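Local coordinates for phosphoglycerate dehydrogenase (Lactobacillus plantarum, PDB 3EVT), which probably catalyses the NAD-dependent oxidation of 3-phosphoglycerate to 3-phosphohydroxypyruvate, the step that leads into serine biosynthesis, at residues G112-A115 / A116-Q120; P275-S278 / G279-A282. All coordinates share one frame; numbering follows the deposited sequence.

Overall arrangement
Contact 1 comes first along the chain and lies on helix 113-120 and its N-cap, Gly112; this helix follows helix 93-110 after a short break. Contact 2 lies in the loop between strand 271-273, at one edge of the seven-stranded parallel sheet of the NAD-binding domain, and helix 284-302. The two centres are 24 Å apart, and their nearest atoms are about 13 Å apart, so they do not touch. Contact 1 sits far out, 26 Å from the centre of the chain; contact 2 is 12 Å from it. Both meet the second subunit. Contact 1 belongs to the dimer interface; contact 2 also packs on helix 93-110 and carries the probable catalytic histidine.

Contact 1: residues G112-A115 / A116-Q120; sequences GYHA and AWLNQ
Backbone bonds of the i to i+4 kind join Gly112-Ala115 to Ala116-Gln120. Ala116 N donates to Gly112 O at 2.6 Å, a short bond. Trp117 N donates to Tyr113 O at 2.9 Å. Leu118 N and Asn119 N bond in the same way to His114 O and Ala115 O. These four bonds make the first turns of helix 113-120.

Gly112 does two jobs. It ends helix 93-110 in a Schellman motif with positive phi (88°), and it is the N-cap of the next helix. At these backbone angles a CB would press on the preceding carbonyl oxygen, which calls for glycine.

The main side-chain contact is between His114 and Leu118, one turn apart. Leu118 CG lies over one face of the imidazole, 4.2 Å above its plane and offset toward the rim. Leu118 CD1 comes within 3.9 Å of His114 NE2. His114 CG is anti to the backbone N (chi1 177°), which brings the ring under the leucine, and the two side chains cross at a slant. His114 NE2 is also hydrogen-bonded to Asp269 O, which would help fix the ring's rotation.

The helix belongs to the dimer interface of this 2-hydroxyacid dehydrogenase. His114 and Trp117 of one chain stack edge-to-face with Trp117 and His114 of the second subunit.

Smaller contacts follow the helix. Ala116 CB packs 3.1 Å from Gly112 O, and Trp117 CB rests 3.6 Å from Tyr113 O. Within the last turn, Gln120 CG sits 3.8 Å above one face of the Trp117 indole, offset toward its rim. The amide of Gln120 bonds to backbone atoms of Trp266, Val271 and Ile273 of the second subunit. Asn119 OD1 instead accepts a bond from Gln125 N of its own chain.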
loop_
_atom_site.group_PDB
_atom_site.type_symbol
_atom_site.label_atom_id
_atom_site.label_comp_id
_atom_site.label_asym_id
_atom_site.label_seq_id
_atom_site.Cartn_x
_atom_site.Cartn_y
_atom_site.Cartn_z
ATOM N N GLY A 112 -14.672 0.559 -2.882
ATOM C CA GLY A 112 -15.963 1.129 -3.289
ATOM C C GLY A 112 -15.953 2.507 -3.925
ATOM O O GLY A 112 -17.033 3.114 -4.133
ATOM N N TYR A 113 -14.769 3.020 -4.279
ATOM C CA TYR A 113 -14.673 4.339 -4.894
ATOM C C TYR A 113 -15.294 4.341 -6.253
ATOM O O TYR A 113 -16.035 5.249 -6.573
ATOM C CB TYR A 113 -13.219 4.897 -4.846
ATOM C CG TYR A 113 -13.006 5.587 -3.497
ATOM C CD1 TYR A 113 -12.567 4.870 -2.388
ATOM C CD2 TYR A 113 -13.371 6.921 -3.321
ATOM C CE1 TYR A 113 -12.472 5.451 -1.201
ATOM C CE2 TYR A 113 -13.268 7.514 -2.141
ATOM C CZ TYR A 113 -12.842 6.781 -1.068
ATOM O OH TYR A 113 -12.751 7.402 0.155
ATOM N N HIS A 114 -15.073 3.300 -7.049
ATOM C CA HIS A 114 -15.673 3.271 -8.360
ATOM C C HIS A 114 -17.203 3.178 -8.237
ATOM O O HIS A 114 -17.941 3.963 -8.871
ATOM C CB HIS A 114 -15.142 2.093 -9.181
ATOM C CG HIS A 114 -15.777 1.982 -10.524
ATOM N ND1 HIS A 114 -15.615 2.946 -11.498
ATOM C CD2 HIS A 114 -16.608 1.045 -11.048
ATOM C CE1 HIS A 114 -16.302 2.595 -12.572
ATOM N NE2 HIS A 114 -16.907 1.441 -12.329
ATOM N N ALA A 115 -17.702 2.225 -7.449
ATOM C CA ALA A 115 -19.153 2.194 -7.200
ATOM C C ALA A 115 -19.697 3.492 -6.590
ATOM O O ALA A 115 -20.788 3.935 -6.957
ATOM C CB ALA A 115 -19.567 0.964 -6.318
ATOM N N ALA A 116 -18.988 4.077 -5.620
ATOM C CA ALA A 116 -19.405 5.367 -5.025
ATOM C C ALA A 116 -19.542 6.469 -6.048
ATOM O O ALA A 116 -20.462 7.269 -5.959
ATOM C CB ALA A 116 -18.493 5.809 -3.927
ATOM N N TRP A 117 -18.640 6.513 -7.013
ATOM C CA TRP A 117 -18.738 7.492 -8.093
ATOM C C TRP A 117 -19.955 7.290 -8.984
ATOM O O TRP A 117 -20.653 8.249 -9.284
ATOM C CB TRP A 117 -17.452 7.591 -8.941
ATOM C CG TRP A 117 -17.541 8.815 -9.779
ATOM C CD1 TRP A 117 -17.829 8.876 -11.116
ATOM C CD2 TRP A 117 -17.478 10.187 -9.316
ATOM N NE1 TRP A 117 -17.907 10.189 -11.508
ATOM C CE2 TRP A 117 -17.698 11.009 -10.433
ATOM C CE3 TRP A 117 -17.247 10.793 -8.059
ATOM C CZ2 TRP A 117 -17.671 12.410 -10.350
ATOM C CZ3 TRP A 117 -17.224 12.178 -7.973
ATOM C CH2 TRP A 117 -17.439 12.976 -9.105
ATOM N N LEU A 118 -20.244 6.056 -9.363
ATOM C CA LEU A 118 -21.454 5.775 -10.131
ATOM C C LEU A 118 -22.694 6.185 -9.338
ATOM O O LEU A 118 -23.662 6.701 -9.898
ATOM C CB LEU A 118 -21.517 4.293 -10.481
ATOM C CG LEU A 118 -20.374 3.721 -11.327
ATOM C CD1 LEU A 118 -20.658 2.214 -11.516
ATOM C CD2 LEU A 118 -20.260 4.412 -12.697
ATOM N N ASN A 119 -22.650 5.968 -8.015
ATOM C CA ASN A 119 -23.704 6.409 -7.119
ATOM C C ASN A 119 -23.822 7.921 -7.091
ATOM O O ASN A 119 -24.939 8.468 -7.193
ATOM C CB ASN A 119 -23.503 5.876 -5.700
ATOM C CG ASN A 119 -24.593 6.384 -4.728
ATOM O OD1 ASN A 119 -25.793 6.144 -4.948
ATOM N ND2 ASN A 119 -24.190 7.143 -3.693
ATOM N N GLN A 120 -22.686 8.607 -6.969
ATOM C CA GLN A 120 -22.641 10.087 -6.974
ATOM C C GLN A 120 -23.134 10.722 -8.315
ATOM O O GLN A 120 -23.708 11.860 -8.327
ATOM C CB GLN A 120 -21.219 10.560 -6.608
ATOM C CG GLN A 120 -20.871 12.057 -6.831
ATOM C CD GLN A 120 -19.731 12.530 -5.919
ATOM O OE1 GLN A 120 -19.107 11.715 -5.250
ATOM N NE2 GLN A 120 -19.426 13.836 -5.924
#

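Contact 2: residues P275-S278 / G279-A282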
loop_
_atom_site.group_PDB
_atom_site.type_symbol
_atom_site.label_atom_id
_atom_site.label_comp_id
_atom_site.label_asym_id
_atom_site.label_seq_id
_atom_site.Cartn_x
_atom_site.Cartn_y
_atom_site.Cartn_z
ATOM N N PRO A 275 -5.603 5.736 -20.226
ATOM C CA PRO A 275 -4.893 5.834 -21.498
ATOM C C PRO A 275 -3.404 5.649 -21.409
ATOM O O PRO A 275 -2.686 6.604 -21.640
ATOM C CB PRO A 275 -5.212 7.255 -21.964
ATOM C CG PRO A 275 -5.419 8.039 -20.734
ATOM C CD PRO A 275 -5.931 7.064 -19.652
ATOM N N HIS A 276 -2.942 4.433 -21.129
ATOM C CA HIS A 276 -1.508 4.095 -21.050
ATOM C C HIS A 276 -0.703 5.044 -20.157
ATOM O O HIS A 276 0.438 5.432 -20.502
ATOM C CB HIS A 276 -0.858 4.045 -22.444
ATOM C CG HIS A 276 0.257 3.044 -22.558
ATOM N ND1 HIS A 276 0.440 2.253 -23.677
ATOM C CD2 HIS A 276 1.249 2.703 -21.694
ATOM C CE1 HIS A 276 1.491 1.467 -23.495
ATOM N NE2 HIS A 276 2.001 1.723 -22.300
ATOM N N ILE A 277 -1.273 5.430 -19.022
ATOM C CA ILE A 277 -0.563 6.344 -18.142
ATOM C C ILE A 277 0.291 5.700 -17.065
ATOM O O ILE A 277 1.080 6.396 -16.418
ATOM C CB ILE A 277 -1.513 7.278 -17.413
ATOM C CG1 ILE A 277 -2.679 6.472 -16.840
ATOM C CG2 ILE A 277 -1.982 8.396 -18.344
ATOM C CD1 ILE A 277 -3.617 7.305 -16.021
ATOM N N SER A 278 0.144 4.400 -16.835
ATOM C CA SER A 278 0.625 3.836 -15.552
ATOM C C SER A 278 2.106 4.052 -15.321
ATOM O O SER A 278 2.544 4.176 -14.179
ATOM C CB SER A 278 0.304 2.335 -15.414
ATOM O OG SER A 278 1.002 1.574 -16.385
ATOM N N GLY A 279 2.877 4.065 -16.401
ATOM C CA GLY A 279 4.332 4.145 -16.272
ATOM C C GLY A 279 4.936 5.548 -16.383
ATOM O O GLY A 279 6.168 5.716 -16.178
ATOM N N GLN A 280 4.106 6.540 -16.730
ATOM C CA GLN A 280 4.563 7.937 -16.817
ATOM C C GLN A 280 5.004 8.487 -15.458
ATOM O O GLN A 280 4.215 8.521 -14.493
ATOM C CB GLN A 280 3.468 8.831 -17.373
ATOM C CG GLN A 280 2.911 8.337 -18.673
ATOM C CD GLN A 280 2.139 9.396 -19.425
ATOM O OE1 GLN A 280 1.302 10.112 -18.862
ATOM N NE2 GLN A 280 2.415 9.501 -20.716
ATOM N N ILE A 281 6.264 8.899 -15.370
ATOM C CA ILE A 281 6.780 9.470 -14.130
ATOM C C ILE A 281 7.252 10.858 -14.403
ATOM O O ILE A 281 7.457 11.238 -15.561
ATOM C CB ILE A 281 7.970 8.683 -13.550
ATOM C CG1 ILE A 281 9.037 8.426 -14.620
ATOM C CG2 ILE A 281 7.513 7.364 -12.975
ATOM C CD1 ILE A 281 10.226 7.668 -14.062
ATOM N N ALA A 282 7.428 11.629 -13.337
ATOM C CA ALA A 282 7.908 12.992 -13.526
ATOM C C ALA A 282 9.368 13.032 -13.947
ATOM O O ALA A 282 10.030 12.014 -14.210
ATOM C CB ALA A 282 7.692 13.843 -12.280
HETATM O O HOH W 1 2.671 4.680 -19.285
#
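Ile277 and Gln280 close a type I beta turn. Gln280 N donates to Ile277 O at 3.0 Å. The donor approaches from above the carbonyl plane, 50° out of it and not on a lone pair; the N-H...O angle is 150°. The Gln280 side chain crosses that of Ile277 obliquely. Its CG, anti to the carbonyl carbon and beside the backbone N (chi1 -53°), is thereby set 3.5 Å from Ile277 O. The chain beyond CG is extended and carries OE1 to 3.7 Å from Ile277 CG2.

A water bridges His276, just before the turn, to Gly279 within it. It donates to His276 O at 2.7 Å and accepts from Gly279 N at 3.0 Å.

The turn follows strand 271-273 of the Rossmann-type domain. His276 ND1 is hydrogen-bonded to Glu257 OE2. As in related D-2-hydroxyacid dehydrogenases, His276 is probably the acid-base residue and Glu257 its carboxylate partner.

Farther out, Asp252 positions the first half of the turn. Its OD1 takes the N-H of Ile277 and its OD2 that of Ser278. The Ser278 side chain packs on Ser101 of helix 93-110. Pro275 and His276 also pack on Trp126 of the second subunit.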